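Local coordinates for protein glucosamine--fructose-6-phosphate aminotransferase [isomerizing] (Francisella tularensis subsp. tularensis, PDB 3TBF) that probably forms glucosamine 6-phosphate from fructose 6-phosphate as the C-terminal isomerase domain of a glutamine-dependent aminotransferase, at residues H12-I18 against Q345-Y349; G160-T164 against K248-I252; S221-K227 against H350-K355. All coordinates share one frame; numbering follows the deposited sequence.

Contact 1 of 3, residues H12-I18 against Q345-Y349; sequences HYMLKEI and QLLSY
The Tyr349 ring has Leu15 over one face and His12 at its edge. Leu15 CD1 makes a CH-pi contact, 4.3 Å from the centroid of the Tyr349 ring and close to the ring normal. With its chi1 of 172°, Tyr349 sends CG away from its own backbone N and the ring across to helix 13-19. His12, the N-cap residue of that helix, meets the hydroxyl edge-on. His12 ND1 and Tyr349 OH are 2.6 Å apart in a hydrogen bond whose donor could be either. The two rings lie obliquely, with planes at 67°. At another part of the ring edge the selenomethionine Met14 SE lies 4.4 Å from Tyr349 CD1, and Met14 CE lies 3.6 Å from Ser348 OG. One turn on, Ile18 CD1 lies 3.9 Å from Gln345 CB, and Ile18 CG2 touches Leu346 CD2. Gln345 OE1 takes a hydrogen bond from Gln21 NE2. Helix 13-19 packs nearly antiparallel on helix 335-355, at 168° between the short segments. Asp360 binds the backbone N atoms of Tyr13 and Met14. The chemistry is mostly apolar, and the single hydrogen bond across it ties the start of helix 13-19 to the tyrosine hydroxyl.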
loop_
_atom_site.group_PDB
_atom_site.type_symbol
_atom_site.label_atom_id
_atom_site.label_comp_id
_atom_site.label_asym_id
_atom_site.label_seq_id
_atom_site.Cartn_x
_atom_site.Cartn_y
_atom_site.Cartn_z
ATOM N N HIS A 12 1.558 15.231 -29.301
ATOM C CA HIS A 12 2.487 15.202 -28.175
ATOM C C HIS A 12 3.143 13.848 -28.149
ATOM O O HIS A 12 2.537 12.866 -28.601
ATOM C CB HIS A 12 1.728 15.352 -26.874
ATOM C CG HIS A 12 1.083 16.682 -26.715
ATOM N ND1 HIS A 12 -0.220 16.931 -27.101
ATOM C CD2 HIS A 12 1.569 17.854 -26.249
ATOM C CE1 HIS A 12 -0.512 18.197 -26.861
ATOM N NE2 HIS A 12 0.556 18.776 -26.344
ATOM N N TYR A 13 4.343 13.758 -27.621
ATOM C CA TYR A 13 4.988 12.464 -27.505
ATOM C C TYR A 13 4.200 11.511 -26.630
ATOM O O TYR A 13 4.113 10.309 -26.915
ATOM C CB TYR A 13 6.400 12.565 -26.940
ATOM C CG TYR A 13 7.389 13.185 -27.856
ATOM C CD1 TYR A 13 8.107 12.419 -28.773
ATOM C CD2 TYR A 13 7.623 14.548 -27.805
ATOM C CE1 TYR A 13 9.038 13.024 -29.640
ATOM C CE2 TYR A 13 8.528 15.162 -28.651
ATOM C CZ TYR A 13 9.244 14.413 -29.550
ATOM O OH TYR A 13 10.152 15.087 -30.347
HETATM N N MSE A 14 3.627 12.021 -25.559
HETATM C CA MSE A 14 2.864 11.142 -24.671
HETATM C C MSE A 14 1.764 10.419 -25.454
HETATM O O MSE A 14 1.513 9.262 -25.218
HETATM C CB MSE A 14 2.231 11.883 -23.508
HETATM C CG MSE A 14 1.637 10.900 -22.573
HETATM SE SE MSE A 14 0.946 11.663 -20.974
HETATM C CE MSE A 14 -0.044 10.065 -20.165
ATOM N N LEU A 15 1.119 11.109 -26.376
ATOM C CA LEU A 15 0.017 10.515 -27.112
ATOM C C LEU A 15 0.543 9.513 -28.121
ATOM O O LEU A 15 -0.026 8.475 -28.313
ATOM C CB LEU A 15 -0.812 11.590 -27.809
ATOM C CG LEU A 15 -2.105 11.139 -28.441
ATOM C CD1 LEU A 15 -2.986 10.520 -27.393
ATOM C CD2 LEU A 15 -2.795 12.339 -29.153
ATOM N N LYS A 16 1.667 9.803 -28.715
ATOM C CA LYS A 16 2.308 8.798 -29.585
ATOM C C LYS A 16 2.604 7.497 -28.828
ATOM O O LYS A 16 2.432 6.403 -29.369
ATOM C CB LYS A 16 3.628 9.317 -30.127
ATOM C CG LYS A 16 4.432 8.228 -30.827
ATOM C CD LYS A 16 5.685 8.760 -31.405
ATOM C CE LYS A 16 6.852 8.650 -30.463
ATOM N NZ LYS A 16 7.656 7.447 -30.876
ATOM N N GLU A 17 3.045 7.632 -27.575
ATOM C CA GLU A 17 3.486 6.488 -26.820
ATOM C C GLU A 17 2.318 5.671 -26.389
ATOM O O GLU A 17 2.396 4.458 -26.337
ATOM C CB GLU A 17 4.371 6.904 -25.661
ATOM C CG GLU A 17 5.812 7.202 -26.154
ATOM C CD GLU A 17 6.556 8.307 -25.367
ATOM O OE1 GLU A 17 6.328 8.441 -24.139
ATOM O OE2 GLU A 17 7.385 9.030 -25.986
ATOM N N ILE A 18 1.211 6.314 -26.098
ATOM C CA ILE A 18 0.029 5.570 -25.762
ATOM C C ILE A 18 -0.376 4.773 -26.982
ATOM O O ILE A 18 -0.755 3.615 -26.853
ATOM C CB ILE A 18 -1.090 6.486 -25.358
ATOM C CG1 ILE A 18 -0.810 7.057 -23.980
ATOM C CG2 ILE A 18 -2.353 5.753 -25.331
ATOM C CD1 ILE A 18 -1.727 8.175 -23.591
ATOM N N GLN A 345 -4.914 5.971 -19.128
ATOM C CA GLN A 345 -3.807 6.804 -19.625
ATOM C C GLN A 345 -4.394 7.908 -20.454
ATOM O O GLN A 345 -3.935 9.031 -20.369
ATOM C CB GLN A 345 -2.822 6.038 -20.479
ATOM C CG GLN A 345 -2.246 4.853 -19.831
ATOM C CD GLN A 345 -1.547 3.939 -20.805
ATOM O OE1 GLN A 345 -1.990 3.737 -21.949
ATOM N NE2 GLN A 345 -0.414 3.398 -20.367
ATOM N N LEU A 346 -5.397 7.589 -21.268
ATOM C CA LEU A 346 -6.013 8.588 -22.137
ATOM C C LEU A 346 -6.730 9.661 -21.315
ATOM O O LEU A 346 -6.699 10.848 -21.636
ATOM C CB LEU A 346 -6.967 7.930 -23.109
ATOM C CG LEU A 346 -6.345 7.155 -24.290
ATOM C CD1 LEU A 346 -7.408 6.483 -25.200
ATOM C CD2 LEU A 346 -5.515 8.034 -25.156
ATOM N N LEU A 347 -7.312 9.249 -20.215
ATOM C CA LEU A 347 -7.989 10.156 -19.346
ATOM C C LEU A 347 -7.015 11.142 -18.826
ATOM O O LEU A 347 -7.297 12.344 -18.773
ATOM C CB LEU A 347 -8.620 9.414 -18.185
ATOM C CG LEU A 347 -9.481 10.301 -17.230
ATOM C CD1 LEU A 347 -10.597 11.080 -17.962
ATOM C CD2 LEU A 347 -10.054 9.489 -16.070
ATOM N N SER A 348 -5.864 10.656 -18.408
ATOM C CA SER A 348 -4.926 11.542 -17.780
ATOM C C SER A 348 -4.321 12.467 -18.810
ATOM O O SER A 348 -4.039 13.618 -18.500
ATOM C CB SER A 348 -3.822 10.788 -17.005
ATOM O OG SER A 348 -2.844 10.297 -17.920
ATOM N N TYR A 349 -4.145 11.981 -20.031
ATOM C CA TYR A 349 -3.684 12.842 -21.109
ATOM C C TYR A 349 -4.648 13.974 -21.375
ATOM O O TYR A 349 -4.272 15.128 -21.336
ATOM C CB TYR A 349 -3.443 12.053 -22.390
ATOM C CG TYR A 349 -3.150 12.952 -23.570
ATOM C CD1 TYR A 349 -1.871 13.491 -23.779
ATOM C CD2 TYR A 349 -4.170 13.284 -24.487
ATOM C CE1 TYR A 349 -1.603 14.328 -24.879
ATOM C CE2 TYR A 349 -3.917 14.129 -25.572
ATOM C CZ TYR A 349 -2.631 14.651 -25.763
ATOM O OH TYR A 349 -2.418 15.481 -26.826
#

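Contact 2 of 3, residues G160-T164 against K248-I252; sequences GVAST and KLKEI
Lys248 reaches from helix 238-253, in the second SIS-family region of the chain, to Ser163 in the loop that leads into helix 165-184 of the first. The SIS fold is an alpha/beta fold built round a parallel sheet, and this contact joins its two copies. Lys248 is bent at chi2 (-71°), chi3 (83°) and chi4, which folds its end back toward the loop. Lys248 NZ donates to Ser163 O at 2.9 Å, in the carbonyl plane and on a lone pair, with a C=O...N angle of 136°. The same NZ has a salt bridge to Glu244 and a hydrogen bond to Thr64 OG1, so several partners fix the end of the chain. Its stem is apolar: Lys248 CD lies 3.6 Å from Ala162 CB. One turn later comes Glu251, an extended chain whose OE1 passes 3.8 Å from Ala162 CB. Glu251 OE1 is buried here without a hydrogen-bond partner in the model; Lys248 NZ is 3.9 Å away, a long ion pair. Ile252 closes the row and also packs on Met14 of helix 13-19. Its CG2 branch does the touching here. Ile252 CG2 lies 4.0 Å from Val161 CG1 and 3.9 Å from Ala162 CB.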
loop_
_atom_site.group_PDB
_atom_site.type_symbol
_atom_site.label_atom_id
_atom_site.label_comp_id
_atom_site.label_asym_id
_atom_site.label_seq_id
_atom_site.Cartn_x
_atom_site.Cartn_y
_atom_site.Cartn_z
ATOM N N GLY A 160 7.249 11.112 -22.785
ATOM C CA GLY A 160 6.105 11.554 -21.998
ATOM C C GLY A 160 6.501 11.718 -20.536
ATOM O O GLY A 160 7.318 10.964 -20.019
ATOM N N VAL A 161 5.939 12.716 -19.878
ATOM C CA VAL A 161 6.201 12.901 -18.466
ATOM C C VAL A 161 5.794 11.584 -17.749
ATOM O O VAL A 161 6.580 11.024 -16.974
ATOM C CB VAL A 161 5.444 14.139 -17.851
ATOM C CG1 VAL A 161 5.592 14.142 -16.319
ATOM C CG2 VAL A 161 5.967 15.434 -18.430
ATOM N N ALA A 162 4.582 11.094 -18.015
ATOM C CA ALA A 162 4.160 9.842 -17.410
ATOM C C ALA A 162 4.612 8.713 -18.295
ATOM O O ALA A 162 4.701 8.846 -19.517
ATOM C CB ALA A 162 2.625 9.789 -17.207
ATOM N N SER A 163 4.923 7.587 -17.677
ATOM C CA SER A 163 5.227 6.429 -18.459
ATOM C C SER A 163 3.905 5.695 -18.827
ATOM O O SER A 163 2.952 5.580 -18.020
ATOM C CB SER A 163 6.158 5.537 -17.694
ATOM O OG SER A 163 5.378 4.786 -16.816
ATOM N N THR A 164 3.856 5.219 -20.060
ATOM C CA THR A 164 2.687 4.545 -20.581
ATOM C C THR A 164 3.112 3.184 -21.087
ATOM O O THR A 164 2.875 2.165 -20.437
ATOM C CB THR A 164 2.000 5.363 -21.689
ATOM O OG1 THR A 164 2.948 5.675 -22.728
ATOM C CG2 THR A 164 1.382 6.650 -21.109
ATOM N N LYS A 248 -1.085 8.451 -12.768
ATOM C CA LYS A 248 -0.963 9.270 -14.015
ATOM C C LYS A 248 -1.719 10.598 -13.867
ATOM O O LYS A 248 -1.212 11.643 -14.256
ATOM C CB LYS A 248 -1.463 8.610 -15.290
ATOM C CG LYS A 248 -0.981 7.202 -15.634
ATOM C CD LYS A 248 0.444 7.112 -16.058
ATOM C CE LYS A 248 1.416 7.041 -14.883
ATOM N NZ LYS A 248 2.539 6.065 -15.196
ATOM N N LEU A 249 -2.931 10.558 -13.356
ATOM C CA LEU A 249 -3.718 11.774 -13.279
ATOM C C LEU A 249 -3.032 12.797 -12.420
ATOM O O LEU A 249 -2.945 13.960 -12.785
ATOM C CB LEU A 249 -5.113 11.486 -12.726
ATOM C CG LEU A 249 -6.082 12.660 -12.811
ATOM C CD1 LEU A 249 -6.200 13.046 -14.213
ATOM C CD2 LEU A 249 -7.452 12.288 -12.211
ATOM N N LYS A 250 -2.521 12.354 -11.288
ATOM C CA LYS A 250 -1.853 13.208 -10.336
ATOM C C LYS A 250 -0.583 13.798 -10.957
ATOM O O LYS A 250 -0.350 15.014 -10.914
ATOM C CB LYS A 250 -1.536 12.326 -9.114
ATOM C CG LYS A 250 -0.863 12.938 -7.948
ATOM C CD LYS A 250 -0.926 12.031 -6.704
ATOM C CE LYS A 250 -0.743 10.523 -7.006
ATOM N NZ LYS A 250 -0.596 9.688 -5.771
ATOM N N GLU A 251 0.197 12.927 -11.580
ATOM C CA GLU A 251 1.527 13.230 -12.104
ATOM C C GLU A 251 1.510 14.271 -13.196
ATOM O O GLU A 251 2.470 15.009 -13.307
ATOM C CB GLU A 251 2.148 11.945 -12.704
ATOM C CG GLU A 251 3.677 11.806 -12.741
ATOM C CD GLU A 251 4.157 10.334 -13.047
ATOM O OE1 GLU A 251 3.353 9.481 -13.495
ATOM O OE2 GLU A 251 5.355 10.018 -12.832
ATOM N N ILE A 252 0.460 14.312 -14.026
ATOM C CA ILE A 252 0.421 15.274 -15.121
ATOM C C ILE A 252 -0.711 16.294 -15.138
ATOM O O ILE A 252 -0.583 17.316 -15.819
ATOM C CB ILE A 252 0.494 14.579 -16.493
ATOM C CG1 ILE A 252 -0.854 13.962 -16.878
ATOM C CG2 ILE A 252 1.631 13.547 -16.512
ATOM C CD1 ILE A 252 -0.743 13.057 -18.152
#

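Contact 3 of 3, residues S221-K227 against H350-K355; sequences SEYFSDK and HVAIIK
A short 3-10 segment and a type I beta turn, from Phe224 to Lys227, connect helix 214-221 to strand 229-234 in the second SIS fold. This connection packs on the C-terminal end of helix 335-355, where Ser221 meets Val351 and Ser225 meets Ile354. Ser221 CB touches Val351 CG2 at 3.7 Å. Phe224 CB lies 3.8 Å from Val351 CG1, while its ring turns away toward Pro278 and Val280 of strand 278-283. His350 adds its CB against Ser221 OG, but its ring end bonds to Asp214, and Ser221 OG to Asp218 O. Ile354 CG2 presses on Ser225 CB at 3.4 Å, a tight carbon pair, and Ile354 CD1 reaches Glu222 CG. Within the connection, Ser225 OG and Ser225 N both donate to Glu222 O, and Lys227 NZ bonds to Tyr223 O and, in a salt bridge, to Asp226 OD1. Lys355 fastens the turn to the helix. Beyond a bend at chi2 (-98°) its chain runs out straight, with Lys355 CE 3.4 Å from Phe224 O. Lys355 NZ donates to Ser225 O at 3.2 Å, from well above the carbonyl plane. Lys355 NZ also donates to Lys227 O at 2.8 Å, tilted 32° from that carbonyl's plane.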
loop_
_atom_site.group_PDB
_atom_site.type_symbol
_atom_site.label_atom_id
_atom_site.label_comp_id
_atom_site.label_asym_id
_atom_site.label_seq_id
_atom_site.Cartn_x
_atom_site.Cartn_y
_atom_site.Cartn_z
ATOM N N SER A 221 -13.430 14.328 -20.319
ATOM C CA SER A 221 -12.417 15.035 -19.586
ATOM C C SER A 221 -12.757 16.509 -19.253
ATOM O O SER A 221 -12.147 17.072 -18.322
ATOM C CB SER A 221 -11.100 14.956 -20.354
ATOM O OG SER A 221 -11.094 15.850 -21.436
ATOM N N GLU A 222 -13.689 17.131 -19.984
ATOM C CA GLU A 222 -14.110 18.515 -19.666
ATOM C C GLU A 222 -14.667 18.598 -18.234
ATOM O O GLU A 222 -14.456 19.588 -17.540
ATOM C CB GLU A 222 -15.172 19.021 -20.647
ATOM C CG GLU A 222 -14.624 19.328 -22.067
ATOM C CD GLU A 222 -15.638 19.067 -23.248
ATOM O OE1 GLU A 222 -16.800 18.638 -23.018
ATOM O OE2 GLU A 222 -15.256 19.292 -24.434
ATOM N N TYR A 223 -15.351 17.535 -17.805
ATOM C CA TYR A 223 -15.832 17.404 -16.440
ATOM C C TYR A 223 -14.735 17.690 -15.375
ATOM O O TYR A 223 -15.064 18.112 -14.278
ATOM C CB TYR A 223 -16.474 16.019 -16.220
ATOM C CG TYR A 223 -17.027 15.826 -14.837
ATOM C CD1 TYR A 223 -18.240 16.402 -14.458
ATOM C CD2 TYR A 223 -16.326 15.085 -13.884
ATOM C CE1 TYR A 223 -18.738 16.235 -13.164
ATOM C CE2 TYR A 223 -16.826 14.920 -12.583
ATOM C CZ TYR A 223 -18.018 15.508 -12.240
ATOM O OH TYR A 223 -18.482 15.355 -10.952
ATOM N N PHE A 224 -13.454 17.521 -15.704
ATOM C CA PHE A 224 -12.407 17.593 -14.695
ATOM C C PHE A 224 -11.778 18.982 -14.606
ATOM O O PHE A 224 -10.891 19.211 -13.761
ATOM C CB PHE A 224 -11.308 16.544 -14.915
ATOM C CG PHE A 224 -11.727 15.117 -14.608
ATOM C CD1 PHE A 224 -12.555 14.427 -15.464
ATOM C CD2 PHE A 224 -11.241 14.455 -13.482
ATOM C CE1 PHE A 224 -12.920 13.126 -15.230
ATOM C CE2 PHE A 224 -11.600 13.139 -13.212
ATOM C CZ PHE A 224 -12.453 12.468 -14.089
ATOM N N SER A 225 -12.231 19.923 -15.429
ATOM C CA SER A 225 -11.517 21.217 -15.521
ATOM C C SER A 225 -11.487 22.009 -14.218
ATOM O O SER A 225 -10.508 22.682 -13.945
ATOM C CB SER A 225 -12.101 22.099 -16.629
ATOM O OG SER A 225 -13.487 22.271 -16.431
ATOM N N ASP A 226 -12.560 21.924 -13.435
ATOM C CA ASP A 226 -12.634 22.618 -12.153
ATOM C C ASP A 226 -12.431 21.715 -10.924
ATOM O O ASP A 226 -12.673 22.162 -9.794
ATOM C CB ASP A 226 -13.957 23.377 -12.020
ATOM C CG ASP A 226 -15.164 22.454 -11.945
ATOM O OD1 ASP A 226 -15.032 21.229 -12.163
ATOM O OD2 ASP A 226 -16.272 22.973 -11.668
ATOM N N LYS A 227 -11.961 20.486 -11.139
ATOM C CA LYS A 227 -11.874 19.493 -10.084
ATOM C C LYS A 227 -10.475 19.409 -9.524
ATOM O O LYS A 227 -9.495 19.456 -10.292
ATOM C CB LYS A 227 -12.296 18.127 -10.606
ATOM C CG LYS A 227 -13.725 18.062 -11.098
ATOM C CD LYS A 227 -14.745 18.573 -10.042
ATOM C CE LYS A 227 -16.188 18.343 -10.472
ATOM N NZ LYS A 227 -16.489 19.094 -11.695
ATOM N N HIS A 350 -5.896 13.665 -21.636
ATOM C CA HIS A 350 -6.841 14.731 -21.923
ATOM C C HIS A 350 -7.123 15.706 -20.772
ATOM O O HIS A 350 -7.331 16.891 -21.022
ATOM C CB HIS A 350 -8.134 14.145 -22.402
ATOM C CG HIS A 350 -8.015 13.520 -23.745
ATOM N ND1 HIS A 350 -7.691 14.240 -24.874
ATOM C CD2 HIS A 350 -8.153 12.238 -24.142
ATOM C CE1 HIS A 350 -7.668 13.429 -25.919
ATOM N NE2 HIS A 350 -7.951 12.208 -25.500
ATOM N N VAL A 351 -7.108 15.231 -19.517
ATOM C CA VAL A 351 -7.380 16.112 -18.412
ATOM C C VAL A 351 -6.202 17.052 -18.261
ATOM O O VAL A 351 -6.375 18.224 -17.930
ATOM C CB VAL A 351 -7.666 15.322 -17.169
ATOM C CG1 VAL A 351 -7.652 16.203 -15.906
ATOM C CG2 VAL A 351 -8.971 14.604 -17.375
ATOM N N ALA A 352 -5.014 16.558 -18.597
ATOM C CA ALA A 352 -3.811 17.394 -18.584
ATOM C C ALA A 352 -3.924 18.505 -19.590
ATOM O O ALA A 352 -3.584 19.651 -19.289
ATOM C CB ALA A 352 -2.568 16.576 -18.861
ATOM N N ILE A 353 -4.420 18.192 -20.771
ATOM C CA ILE A 353 -4.611 19.237 -21.777
ATOM C C ILE A 353 -5.636 20.289 -21.315
ATOM O O ILE A 353 -5.363 21.486 -21.350
ATOM C CB ILE A 353 -5.043 18.685 -23.118
ATOM C CG1 ILE A 353 -3.977 17.722 -23.650
ATOM C CG2 ILE A 353 -5.274 19.833 -24.128
ATOM C CD1 ILE A 353 -2.670 18.328 -23.857
ATOM N N ILE A 354 -6.793 19.831 -20.851
ATOM C CA ILE A 354 -7.782 20.715 -20.217
ATOM C C ILE A 354 -7.180 21.629 -19.147
ATOM O O ILE A 354 -7.475 22.791 -19.104
ATOM C CB ILE A 354 -8.902 19.917 -19.541
ATOM C CG1 ILE A 354 -9.808 19.242 -20.585
ATOM C CG2 ILE A 354 -9.727 20.820 -18.656
ATOM C CD1 ILE A 354 -10.775 20.158 -21.258
ATOM N N LYS A 355 -6.333 21.105 -18.287
ATOM C CA LYS A 355 -5.699 21.933 -17.248
ATOM C C LYS A 355 -4.522 22.739 -17.799
ATOM O O LYS A 355 -3.993 23.582 -17.103
ATOM C CB LYS A 355 -5.190 21.069 -16.091
ATOM C CG LYS A 355 -6.278 20.271 -15.310
ATOM C CD LYS A 355 -6.670 20.986 -14.051
ATOM C CE LYS A 355 -7.730 20.241 -13.276
ATOM N NZ LYS A 355 -8.313 21.083 -12.183
#

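Contacts 1 and 3 use successive turns of helix 335-355, and their centres are about 14 Å apart. Contact 2 uses helix 238-253 instead, with its centre about 8 Å from that of contact 1 and about 14 Å from that of contact 3. Along the chain contact 2 is nested inside the loop closed by contact 1, while contact 3 crosses both. The three also touch directly: Glu17 OE1 lies 3.1 Å from Gly160 N, a probable hydrogen bond, Ile252 CG1 packs on Ala352 CB, and His12 CE1 packs on Ile353 CD1. The two SIS regions and the N-terminal helix 13-19 therefore meet round helix 335-355 and helix 238-253.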